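PDB 3GLD: pilin from Streptococcus pyogenes serotype M1, which stacks head to tail through covalent bonds to form the pilus, which is required for adhesion to host cells, bacterial aggregation and biofilm formation. Local coordinates for residues S176-A187 with I216-D226; P236-D247 with N272-D281. The protein carries 2 engineered substitutions. All blocks are in the same frame, centred on the assembly; numbering follows the deposited sequence.

Overall arrangement
Contacts 1 and 2 belong to one antiparallel four-stranded sheet in the C-terminal half of the pilin. Its strand order is 220-224, 179-185, 240-245, 277-278. Contact 1 joins the first two strands and contact 2 the last two, so each holds one edge of the sheet. Their centres lie about 11 Å apart, and strands 179-185 and 240-245 pair directly between them. Both are partly buried. Contact 1 has a regular backbone pairing and an aromatic inner face. Contact 2 is interrupted, and hydroxyls replace part of its backbone bonding. On the shared inner face Phe181 of contact 1 packs against Glu245 of contact 2, beside the Lys166-Asn290 isopeptide.

Contact 1 (S176-A187 with I216-D226); sequences SKDFNFGLTLKA and IDQLYHFTLKD
Phe181 pairs with Phe222 as an antiparallel hydrogen-bonded pair. CB of Phe181 sits over one face of the Phe222 ring in a CH-pi contact, though its modelled closeness is doubtful. The two ring planes are only 8° from parallel but are slid apart, so they barely overlap. CG of Phe222 stands between its own N and carbonyl carbon (chi1 67°), which brings the ring across to Phe181. Farther along, CE2 of Phe181 lies 3.7 Å from CB of Leu224. Backbone bonds run in both directions between Phe179 and Leu224, Phe181 and Phe222, and Leu183 and Tyr220.

One end of the pairing, at a partly exposed margin, is polar. Lys225 NZ reaches Asp178 OD2 on its syn side at 2.7 Å, a salt bridge. The other oxygen, Asp178 OD1, takes a hydrogen bond of 3.2 Å from Thr223 OG1, which comes from above the carboxylate plane. At the far end, Ala187 N donates to Asp217 OD1 at 2.8 Å. One water links Leu185 N to Gln218 O where the direct pairing lapses.

On the inner face, the Phe179 ring lies against Lys166, whose nitrogen is in the isopeptide with Asn290 and so carries no charge. Phe181 packs on Lys166 and Glu245. Through this packing the two phenylalanines probably give the cross-link an apolar wall, while the charged pair stays at the margin.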
loop_
_atom_site.group_PDB
_atom_site.type_symbol
_atom_site.label_atom_id
_atom_site.label_comp_id
_atom_site.label_asym_id
_atom_site.label_seq_id
_atom_site.Cartn_x
_atom_site.Cartn_y
_atom_site.Cartn_z
ATOM N N SER A 176 -13.829 -35.667 14.406
ATOM C CA SER A 176 -12.406 -35.731 14.746
ATOM C C SER A 176 -11.479 -35.994 13.537
ATOM O O SER A 176 -10.247 -35.986 13.662
ATOM C CB SER A 176 -12.166 -36.722 15.892
ATOM O OG SER A 176 -12.467 -38.054 15.482
ATOM N N LYS A 177 -12.075 -36.164 12.359
ATOM C CA LYS A 177 -11.316 -36.397 11.152
ATOM C C LYS A 177 -10.612 -35.130 10.615
ATOM O O LYS A 177 -11.199 -34.035 10.592
ATOM C CB LYS A 177 -12.225 -37.000 10.077
ATOM C CG LYS A 177 -11.545 -37.254 8.727
ATOM C CD LYS A 177 -12.584 -37.670 7.705
ATOM C CE LYS A 177 -11.951 -37.938 6.365
ATOM N NZ LYS A 177 -11.010 -39.119 6.391
ATOM N N ASP A 178 -9.348 -35.299 10.228
ATOM C CA ASP A 178 -8.612 -34.264 9.511
ATOM C C ASP A 178 -8.861 -34.294 8.009
ATOM O O ASP A 178 -8.614 -35.298 7.350
ATOM C CB ASP A 178 -7.128 -34.297 9.854
ATOM C CG ASP A 178 -6.806 -33.378 11.011
ATOM O OD1 ASP A 178 -6.862 -32.135 10.842
ATOM O OD2 ASP A 178 -6.548 -33.884 12.109
ATOM N N PHE A 179 -9.393 -33.193 7.473
ATOM C CA PHE A 179 -9.582 -33.082 6.038
ATOM C C PHE A 179 -8.389 -32.319 5.478
ATOM O O PHE A 179 -7.984 -31.316 6.065
ATOM C CB PHE A 179 -10.889 -32.360 5.733
ATOM C CG PHE A 179 -12.121 -33.112 6.175
ATOM C CD1 PHE A 179 -12.894 -33.780 5.242
ATOM C CD2 PHE A 179 -12.517 -33.119 7.519
ATOM C CE1 PHE A 179 -14.034 -34.479 5.624
ATOM C CE2 PHE A 179 -13.647 -33.827 7.909
ATOM C CZ PHE A 179 -14.407 -34.511 6.965
ATOM N N ASN A 180 -7.833 -32.795 4.357
ATOM C CA ASN A 180 -6.680 -32.166 3.707
ATOM C C ASN A 180 -7.072 -31.003 2.790
ATOM O O ASN A 180 -8.054 -31.086 2.056
ATOM C CB ASN A 180 -5.904 -33.171 2.865
ATOM C CG ASN A 180 -5.121 -34.176 3.693
ATOM O OD1 ASN A 180 -4.735 -33.920 4.836
ATOM N ND2 ASN A 180 -4.876 -35.337 3.103
ATOM N N PHE A 181 -6.258 -29.952 2.790
ATOM C CA PHE A 181 -6.536 -28.786 1.950
ATOM C C PHE A 181 -5.247 -28.285 1.288
ATOM O O PHE A 181 -4.146 -28.496 1.812
ATOM C CB PHE A 181 -7.095 -27.643 2.799
ATOM C CG PHE A 181 -8.482 -27.881 3.372
ATOM C CD1 PHE A 181 -9.617 -27.450 2.683
ATOM C CD2 PHE A 181 -8.645 -28.437 4.643
ATOM C CE1 PHE A 181 -10.904 -27.639 3.214
ATOM C CE2 PHE A 181 -9.927 -28.638 5.192
ATOM C CZ PHE A 181 -11.061 -28.227 4.478
ATOM N N GLY A 182 -5.403 -27.608 0.147
ATOM C CA GLY A 182 -4.321 -26.850 -0.482
ATOM C C GLY A 182 -4.775 -25.411 -0.737
ATOM O O GLY A 182 -5.935 -25.178 -1.089
ATOM N N LEU A 183 -3.875 -24.452 -0.505
ATOM C CA LEU A 183 -4.114 -23.051 -0.823
ATOM C C LEU A 183 -2.970 -22.599 -1.721
ATOM O O LEU A 183 -1.797 -22.789 -1.380
ATOM C CB LEU A 183 -4.146 -22.169 0.442
ATOM C CG LEU A 183 -3.890 -20.647 0.291
ATOM C CD1 LEU A 183 -5.148 -19.946 -0.236
ATOM C CD2 LEU A 183 -3.517 -20.081 1.643
ATOM N N THR A 184 -3.319 -22.007 -2.855
ATOM C CA THR A 184 -2.329 -21.390 -3.742
ATOM C C THR A 184 -2.707 -19.939 -3.994
ATOM O O THR A 184 -3.799 -19.650 -4.473
ATOM C CB THR A 184 -2.231 -22.132 -5.073
ATOM O OG1 THR A 184 -2.089 -23.527 -4.814
ATOM C CG2 THR A 184 -1.033 -21.632 -5.893
ATOM N N LEU A 185 -1.805 -19.043 -3.605
ATOM C CA LEU A 185 -1.864 -17.639 -3.975
ATOM C C LEU A 185 -0.958 -17.415 -5.204
ATOM O O LEU A 185 0.153 -17.951 -5.275
ATOM C CB LEU A 185 -1.403 -16.788 -2.798
ATOM C CG LEU A 185 -1.933 -17.157 -1.404
ATOM C CD1 LEU A 185 -1.102 -16.479 -0.360
ATOM C CD2 LEU A 185 -3.388 -16.809 -1.223
ATOM N N LYS A 186 -1.447 -16.633 -6.170
ATOM C CA LYS A 186 -0.762 -16.441 -7.451
ATOM C C LYS A 186 -0.019 -15.111 -7.492
ATOM O O LYS A 186 -0.542 -14.082 -7.064
ATOM C CB LYS A 186 -1.741 -16.512 -8.621
ATOM C CG LYS A 186 -2.346 -17.897 -8.877
ATOM C CD LYS A 186 -3.363 -18.287 -7.817
ATOM C CE LYS A 186 -3.666 -19.772 -7.858
ATOM N NZ LYS A 186 -4.241 -20.170 -9.180
ATOM N N ALA A 187 1.201 -15.145 -8.020
ATOM C CA ALA A 187 2.000 -13.934 -8.192
ATOM C C ALA A 187 1.343 -12.969 -9.177
ATOM O O ALA A 187 0.618 -13.381 -10.082
ATOM C CB ALA A 187 3.428 -14.297 -8.665
ATOM N N ILE A 216 3.880 -17.151 -2.004
ATOM C CA ILE A 216 3.149 -16.855 -3.223
ATOM C C ILE A 216 3.693 -17.752 -4.352
ATOM O O ILE A 216 4.910 -17.925 -4.496
ATOM C CB ILE A 216 3.237 -15.331 -3.575
ATOM C CG1 ILE A 216 2.591 -14.491 -2.470
ATOM C CG2 ILE A 216 2.565 -15.046 -4.912
ATOM C CD1 ILE A 216 2.639 -12.953 -2.718
ATOM N N ASP A 217 2.776 -18.380 -5.089
ATOM C CA ASP A 217 3.095 -19.255 -6.213
ATOM C C ASP A 217 3.525 -20.669 -5.798
ATOM O O ASP A 217 3.941 -21.461 -6.638
ATOM C CB ASP A 217 4.148 -18.610 -7.129
ATOM C CG ASP A 217 3.548 -17.994 -8.375
ATOM O OD1 ASP A 217 2.328 -17.724 -8.396
ATOM O OD2 ASP A 217 4.313 -17.774 -9.344
ATOM N N GLN A 218 3.422 -20.962 -4.500
ATOM C CA GLN A 218 3.758 -22.271 -3.933
ATOM C C GLN A 218 2.555 -22.827 -3.146
ATOM O O GLN A 218 2.112 -22.220 -2.164
ATOM C CB GLN A 218 4.976 -22.143 -3.016
ATOM C CG GLN A 218 5.502 -23.470 -2.457
ATOM C CD GLN A 218 6.852 -23.323 -1.766
ATOM O OE1 GLN A 218 7.722 -22.586 -2.230
ATOM N NE2 GLN A 218 7.029 -24.023 -0.649
ATOM N N LEU A 219 2.060 -23.993 -3.570
ATOM C CA LEU A 219 0.936 -24.679 -2.890
ATOM C C LEU A 219 1.188 -24.813 -1.398
ATOM O O LEU A 219 2.235 -25.296 -0.978
ATOM C CB LEU A 219 0.674 -26.065 -3.514
ATOM C CG LEU A 219 -0.426 -27.010 -2.997
ATOM C CD1 LEU A 219 -1.794 -26.362 -3.002
ATOM C CD2 LEU A 219 -0.454 -28.267 -3.858
ATOM N N TYR A 220 0.231 -24.374 -0.600
ATOM C CA TYR A 220 0.354 -24.460 0.836
ATOM C C TYR A 220 -0.574 -25.562 1.346
ATOM O O TYR A 220 -1.790 -25.475 1.171
ATOM C CB TYR A 220 -0.036 -23.113 1.461
ATOM C CG TYR A 220 -0.134 -23.135 2.971
ATOM C CD1 TYR A 220 1.012 -23.098 3.764
ATOM C CD2 TYR A 220 -1.370 -23.190 3.601
ATOM C CE1 TYR A 220 0.925 -23.135 5.155
ATOM C CE2 TYR A 220 -1.465 -23.216 4.977
ATOM C CZ TYR A 220 -0.323 -23.183 5.744
ATOM O OH TYR A 220 -0.438 -23.198 7.108
ATOM N N HIS A 221 -0.000 -26.580 1.994
ATOM C CA HIS A 221 -0.778 -27.701 2.532
ATOM C C HIS A 221 -1.231 -27.462 3.960
ATOM O O HIS A 221 -0.456 -26.991 4.796
ATOM C CB HIS A 221 0.037 -29.009 2.483
ATOM C CG HIS A 221 0.520 -29.374 1.112
ATOM N ND1 HIS A 221 -0.297 -29.952 0.161
ATOM C CD2 HIS A 221 1.737 -29.237 0.530
ATOM C CE1 HIS A 221 0.397 -30.159 -0.944
ATOM N NE2 HIS A 221 1.631 -29.729 -0.749
ATOM N N PHE A 222 -2.482 -27.831 4.245
ATOM C CA PHE A 222 -3.026 -27.737 5.593
ATOM C C PHE A 222 -4.181 -28.710 5.835
ATOM O O PHE A 222 -4.735 -29.285 4.893
ATOM C CB PHE A 222 -3.433 -26.286 5.966
ATOM C CG PHE A 222 -4.592 -25.747 5.192
ATOM C CD1 PHE A 222 -4.415 -25.204 3.913
ATOM C CD2 PHE A 222 -5.867 -25.723 5.759
ATOM C CE1 PHE A 222 -5.493 -24.664 3.209
ATOM C CE2 PHE A 222 -6.950 -25.197 5.063
ATOM C CZ PHE A 222 -6.774 -24.672 3.783
ATOM N N THR A 223 -4.531 -28.877 7.108
ATOM C CA THR A 223 -5.617 -29.767 7.481
ATOM C C THR A 223 -6.525 -29.071 8.461
ATOM O O THR A 223 -6.073 -28.248 9.258
ATOM C CB THR A 223 -5.103 -31.096 8.134
ATOM O OG1 THR A 223 -4.414 -30.799 9.358
ATOM C CG2 THR A 223 -4.159 -31.843 7.221
ATOM N N LEU A 224 -7.803 -29.422 8.425
ATOM C CA LEU A 224 -8.765 -28.915 9.397
ATOM C C LEU A 224 -9.731 -30.022 9.831
ATOM O O LEU A 224 -10.209 -30.783 9.002
ATOM C CB LEU A 224 -9.596 -27.764 8.804
ATOM C CG LEU A 224 -8.911 -26.452 8.365
ATOM C CD1 LEU A 224 -9.842 -25.555 7.586
ATOM C CD2 LEU A 224 -8.396 -25.757 9.569
ATOM N N LYS A 225 -10.035 -30.069 11.121
ATOM C CA LYS A 225 -11.183 -30.827 11.603
ATOM C C LYS A 225 -12.418 -29.911 11.648
ATOM O O LYS A 225 -12.303 -28.691 11.472
ATOM C CB LYS A 225 -10.916 -31.383 13.013
ATOM C CG LYS A 225 -9.638 -32.228 13.168
ATOM C CD LYS A 225 -9.428 -32.581 14.671
ATOM C CE LYS A 225 -8.251 -33.531 14.931
ATOM N NZ LYS A 225 -6.931 -32.910 14.619
ATOM N N ASP A 226 -13.600 -30.499 11.879
ATOM C CA ASP A 226 -14.798 -29.716 12.168
ATOM C C ASP A 226 -14.510 -28.598 13.171
ATOM O O ASP A 226 -13.868 -28.839 14.200
ATOM C CB ASP A 226 -15.883 -30.631 12.764
ATOM C CG ASP A 226 -17.127 -29.865 13.163
ATOM O OD1 ASP A 226 -17.821 -29.366 12.258
ATOM O OD2 ASP A 226 -17.409 -29.761 14.381
HETATM O O HOH W 1 -13.624 -33.263 11.601
HETATM O O HOH W 2 -2.668 -30.940 2.317
HETATM O O HOH W 3 0.737 -19.850 -1.964
#

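Contact 2 (P236-D247 with N272-D281); sequences PVGVDYVVTEDD and NSTEQETSTD
The Tyr241 ring carries CB of Glu277 over one face. The two segments are the antiparallel edge pair of the four-stranded sheet in the C-terminal immunoglobulin-like (CnaB-type) domain. The CH-pi contact measures 3.8 Å from Glu277 CB to the Tyr241 ring centroid. The ring and the Glu277 carboxylate are turned 57° apart, and the acid end runs on to a salt bridge with Lys267.

The register shifts between Tyr241 and Thr244. Tyr241 and Glu277 are a hydrogen-bonded pair, with both N-H groups used. Beyond them Thr274 OG1 replaces a backbone acceptor and receives Val243 N at 2.9 Å, while Thr274 N binds Val243 O. Glu245 N then reaches Asn272 O. The side chain of Glu245 turns to Lys166, whose isopeptide with Asn290 it promotes.

On the opposite face to Tyr241, the carboxylate of Asp240 and the amide of Gln276 are 44° apart in plane. Gln276 NE2 gives Asp240 OD2 a weak bond, and Gln276 OE1 takes a hydrogen bond from Lys186 NZ. Thr278 OG1 gives Asp240 OD1 a short bond of 2.6 Å from above the carboxylate plane.

Pro236 to Val239 form a type II turn, and Gly238 N donates to Ser279 O. Ser279 OG is used twice here. It accepts from Val239 N at 3.0 Å and donates to Pro236 O at 2.6 Å, in the carbonyl plane and on a lone pair.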
loop_
_atom_site.group_PDB
_atom_site.type_symbol
_atom_site.label_atom_id
_atom_site.label_comp_id
_atom_site.label_asym_id
_atom_site.label_seq_id
_atom_site.Cartn_x
_atom_site.Cartn_y
_atom_site.Cartn_z
ATOM N N PRO A 236 -2.658 -9.634 0.547
ATOM C CA PRO A 236 -2.845 -8.355 -0.133
ATOM C C PRO A 236 -4.097 -8.292 -1.011
ATOM O O PRO A 236 -4.588 -9.322 -1.500
ATOM C CB PRO A 236 -1.572 -8.201 -0.983
ATOM C CG PRO A 236 -0.598 -9.228 -0.460
ATOM C CD PRO A 236 -1.433 -10.332 0.119
ATOM N N VAL A 237 -4.594 -7.070 -1.226
ATOM C CA VAL A 237 -5.668 -6.830 -2.183
ATOM C C VAL A 237 -5.181 -7.060 -3.615
ATOM O O VAL A 237 -4.031 -6.742 -3.950
ATOM C CB VAL A 237 -6.220 -5.369 -2.055
ATOM C CG1 VAL A 237 -7.364 -5.130 -3.053
ATOM C CG2 VAL A 237 -6.730 -5.102 -0.651
ATOM N N GLY A 238 -6.052 -7.603 -4.462
ATOM C CA GLY A 238 -5.723 -7.834 -5.871
ATOM C C GLY A 238 -5.017 -9.147 -6.203
ATOM O O GLY A 238 -4.537 -9.328 -7.324
ATOM N N VAL A 239 -4.981 -10.077 -5.248
ATOM C CA VAL A 239 -4.275 -11.350 -5.430
ATOM C C VAL A 239 -5.243 -12.477 -5.742
ATOM O O VAL A 239 -6.236 -12.684 -5.024
ATOM C CB VAL A 239 -3.388 -11.712 -4.210
ATOM C CG1 VAL A 239 -2.912 -13.186 -4.277
ATOM C CG2 VAL A 239 -2.162 -10.789 -4.138
ATOM N N ASP A 240 -4.966 -13.201 -6.819
ATOM C CA ASP A 240 -5.773 -14.381 -7.154
ATOM C C ASP A 240 -5.419 -15.551 -6.268
ATOM O O ASP A 240 -4.266 -15.696 -5.844
ATOM C CB ASP A 240 -5.599 -14.785 -8.618
ATOM C CG ASP A 240 -6.111 -13.734 -9.567
ATOM O OD1 ASP A 240 -6.628 -12.706 -9.101
ATOM O OD2 ASP A 240 -5.993 -13.929 -10.784
ATOM N N TYR A 241 -6.408 -16.394 -5.987
ATOM C CA TYR A 241 -6.152 -17.587 -5.200
ATOM C C TYR A 241 -7.194 -18.678 -5.456
ATOM O O TYR A 241 -8.283 -18.413 -5.957
ATOM C CB TYR A 241 -6.040 -17.246 -3.702
ATOM C CG TYR A 241 -7.325 -16.754 -3.083
ATOM C CD1 TYR A 241 -8.260 -17.655 -2.565
ATOM C CD2 TYR A 241 -7.611 -15.384 -3.018
ATOM C CE1 TYR A 241 -9.455 -17.206 -2.010
ATOM C CE2 TYR A 241 -8.785 -14.925 -2.473
ATOM C CZ TYR A 241 -9.708 -15.842 -1.963
ATOM O OH TYR A 241 -10.876 -15.391 -1.406
ATOM N N VAL A 242 -6.816 -19.907 -5.107
ATOM C CA VAL A 242 -7.701 -21.059 -5.143
ATOM C C VAL A 242 -7.502 -21.812 -3.839
ATOM O O VAL A 242 -6.359 -22.001 -3.384
ATOM C CB VAL A 242 -7.349 -22.023 -6.309
ATOM C CG1 VAL A 242 -8.411 -23.134 -6.425
ATOM C CG2 VAL A 242 -7.245 -21.282 -7.641
ATOM N N VAL A 243 -8.615 -22.223 -3.233
ATOM C CA VAL A 243 -8.591 -23.150 -2.105
ATOM C C VAL A 243 -9.292 -24.444 -2.496
ATOM O O VAL A 243 -10.411 -24.419 -3.006
ATOM C CB VAL A 243 -9.317 -22.600 -0.861
ATOM C CG1 VAL A 243 -9.054 -23.506 0.348
ATOM C CG2 VAL A 243 -8.894 -21.147 -0.569
ATOM N N THR A 244 -8.640 -25.580 -2.251
ATOM C CA THR A 244 -9.257 -26.862 -2.552
ATOM C C THR A 244 -9.065 -27.844 -1.398
ATOM O O THR A 244 -7.988 -27.924 -0.801
ATOM C CB THR A 244 -8.650 -27.510 -3.805
ATOM O OG1 THR A 244 -7.378 -28.057 -3.465
ATOM C CG2 THR A 244 -8.474 -26.534 -4.928
ATOM N N GLU A 245 -10.109 -28.602 -1.105
ATOM C CA GLU A 245 -10.019 -29.744 -0.197
ATOM C C GLU A 245 -9.783 -31.022 -1.017
ATOM O O GLU A 245 -10.267 -31.116 -2.138
ATOM C CB GLU A 245 -11.340 -29.844 0.548
ATOM C CG GLU A 245 -11.456 -30.970 1.567
ATOM C CD GLU A 245 -12.836 -31.020 2.211
ATOM O OE1 GLU A 245 -13.252 -30.051 2.871
ATOM O OE2 GLU A 245 -13.513 -32.048 2.070
ATOM N N ASP A 246 -9.071 -32.006 -0.462
ATOM C CA ASP A 246 -9.017 -33.355 -1.075
ATOM C C ASP A 246 -10.428 -33.918 -1.311
ATOM O O ASP A 246 -11.404 -33.455 -0.736
ATOM C CB ASP A 246 -8.233 -34.354 -0.195
ATOM C CG ASP A 246 -6.730 -34.249 -0.381
ATOM O OD1 ASP A 246 -6.284 -33.315 -1.078
ATOM O OD2 ASP A 246 -6.004 -35.102 0.173
ATOM N N ASP A 247 -10.512 -34.932 -2.160
ATOM C CA ASP A 247 -11.771 -35.573 -2.492
ATOM C C ASP A 247 -12.044 -36.677 -1.470
ATOM O O ASP A 247 -11.210 -37.569 -1.248
ATOM C CB ASP A 247 -11.688 -36.133 -3.913
ATOM C CG ASP A 247 -13.023 -36.633 -4.439
ATOM O OD1 ASP A 247 -13.948 -36.900 -3.638
ATOM O OD2 ASP A 247 -13.132 -36.778 -5.680
ATOM N N ASN A 272 -15.422 -29.649 -4.371
ATOM C CA ASN A 272 -14.350 -29.515 -3.396
ATOM C C ASN A 272 -13.361 -28.373 -3.631
ATOM O O ASN A 272 -12.317 -28.330 -2.990
ATOM C CB ASN A 272 -13.611 -30.845 -3.207
ATOM C CG ASN A 272 -13.094 -31.431 -4.515
ATOM O OD1 ASN A 272 -13.091 -32.656 -4.690
ATOM N ND2 ASN A 272 -12.661 -30.571 -5.441
ATOM N N SER A 273 -13.705 -27.463 -4.539
ATOM C CA SER A 273 -12.826 -26.350 -4.899
ATOM C C SER A 273 -13.539 -25.011 -5.065
ATOM O O SER A 273 -14.659 -24.939 -5.560
ATOM C CB SER A 273 -12.063 -26.677 -6.189
ATOM O OG SER A 273 -11.162 -25.632 -6.521
ATOM N N THR A 274 -12.868 -23.941 -4.646
ATOM C CA THR A 274 -13.272 -22.605 -5.070
ATOM C C THR A 274 -12.926 -22.480 -6.549
ATOM O O THR A 274 -12.105 -23.227 -7.076
ATOM C CB THR A 274 -12.564 -21.472 -4.257
ATOM O OG1 THR A 274 -11.134 -21.523 -4.459
ATOM C CG2 THR A 274 -12.883 -21.607 -2.774
ATOM N N GLU A 275 -13.564 -21.543 -7.230
ATOM C CA GLU A 275 -13.014 -21.082 -8.495
ATOM C C GLU A 275 -11.823 -20.170 -8.155
ATOM O O GLU A 275 -11.516 -19.943 -6.981
ATOM C CB GLU A 275 -14.067 -20.303 -9.277
ATOM C CG GLU A 275 -15.302 -21.093 -9.676
ATOM C CD GLU A 275 -16.444 -20.176 -10.090
ATOM O OE1 GLU A 275 -16.486 -19.012 -9.612
ATOM O OE2 GLU A 275 -17.297 -20.616 -10.894
ATOM N N GLN A 276 -11.139 -19.655 -9.170
ATOM C CA GLN A 276 -10.112 -18.656 -8.918
ATOM C C GLN A 276 -10.769 -17.378 -8.389
ATOM O O GLN A 276 -11.567 -16.750 -9.068
ATOM C CB GLN A 276 -9.278 -18.386 -10.177
ATOM C CG GLN A 276 -8.077 -17.474 -9.930
ATOM C CD GLN A 276 -6.854 -17.884 -10.731
ATOM O OE1 GLN A 276 -6.296 -18.971 -10.534
ATOM N NE2 GLN A 276 -6.424 -17.014 -11.627
ATOM N N GLU A 277 -10.465 -17.036 -7.146
ATOM C CA GLU A 277 -10.981 -15.824 -6.543
ATOM C C GLU A 277 -9.897 -14.767 -6.635
ATOM O O GLU A 277 -8.712 -15.108 -6.655
ATOM C CB GLU A 277 -11.307 -16.048 -5.069
ATOM C CG GLU A 277 -12.601 -16.774 -4.783
ATOM C CD GLU A 277 -13.814 -16.099 -5.378
ATOM O OE1 GLU A 277 -13.965 -14.867 -5.243
ATOM O OE2 GLU A 277 -14.637 -16.810 -5.976
ATOM N N THR A 278 -10.316 -13.501 -6.675
ATOM C CA THR A 278 -9.418 -12.343 -6.589
ATOM C C THR A 278 -9.723 -11.569 -5.320
ATOM O O THR A 278 -10.864 -11.181 -5.081
ATOM C CB THR A 278 -9.571 -11.429 -7.811
ATOM O OG1 THR A 278 -9.168 -12.154 -8.974
ATOM C CG2 THR A 278 -8.708 -10.180 -7.683
ATOM N N SER A 279 -8.706 -11.363 -4.491
ATOM C CA SER A 279 -8.931 -10.736 -3.194
ATOM C C SER A 279 -9.294 -9.260 -3.358
ATOM O O SER A 279 -8.741 -8.568 -4.218
ATOM C CB SER A 279 -7.723 -10.897 -2.288
ATOM O OG SER A 279 -6.622 -10.180 -2.778
ATOM N N THR A 280 -10.255 -8.810 -2.553
ATOM C CA THR A 280 -10.664 -7.407 -2.527
ATOM C C THR A 280 -10.354 -6.843 -1.145
ATOM O O THR A 280 -9.665 -7.478 -0.352
ATOM C CB THR A 280 -12.178 -7.242 -2.828
ATOM O OG1 THR A 280 -12.924 -7.771 -1.728
ATOM C CG2 THR A 280 -12.563 -7.964 -4.099
ATOM N N ASP A 281 -10.840 -5.642 -0.857
ATOM C CA ASP A 281 -10.633 -5.059 0.453
ATOM C C ASP A 281 -11.549 -5.657 1.531
ATOM O O ASP A 281 -11.403 -5.348 2.711
ATOM C CB ASP A 281 -10.760 -3.527 0.394
ATOM C CG ASP A 281 -12.156 -3.065 0.026
ATOM O OD1 ASP A 281 -12.928 -3.819 -0.615
ATOM O OD2 ASP A 281 -12.492 -1.920 0.374
#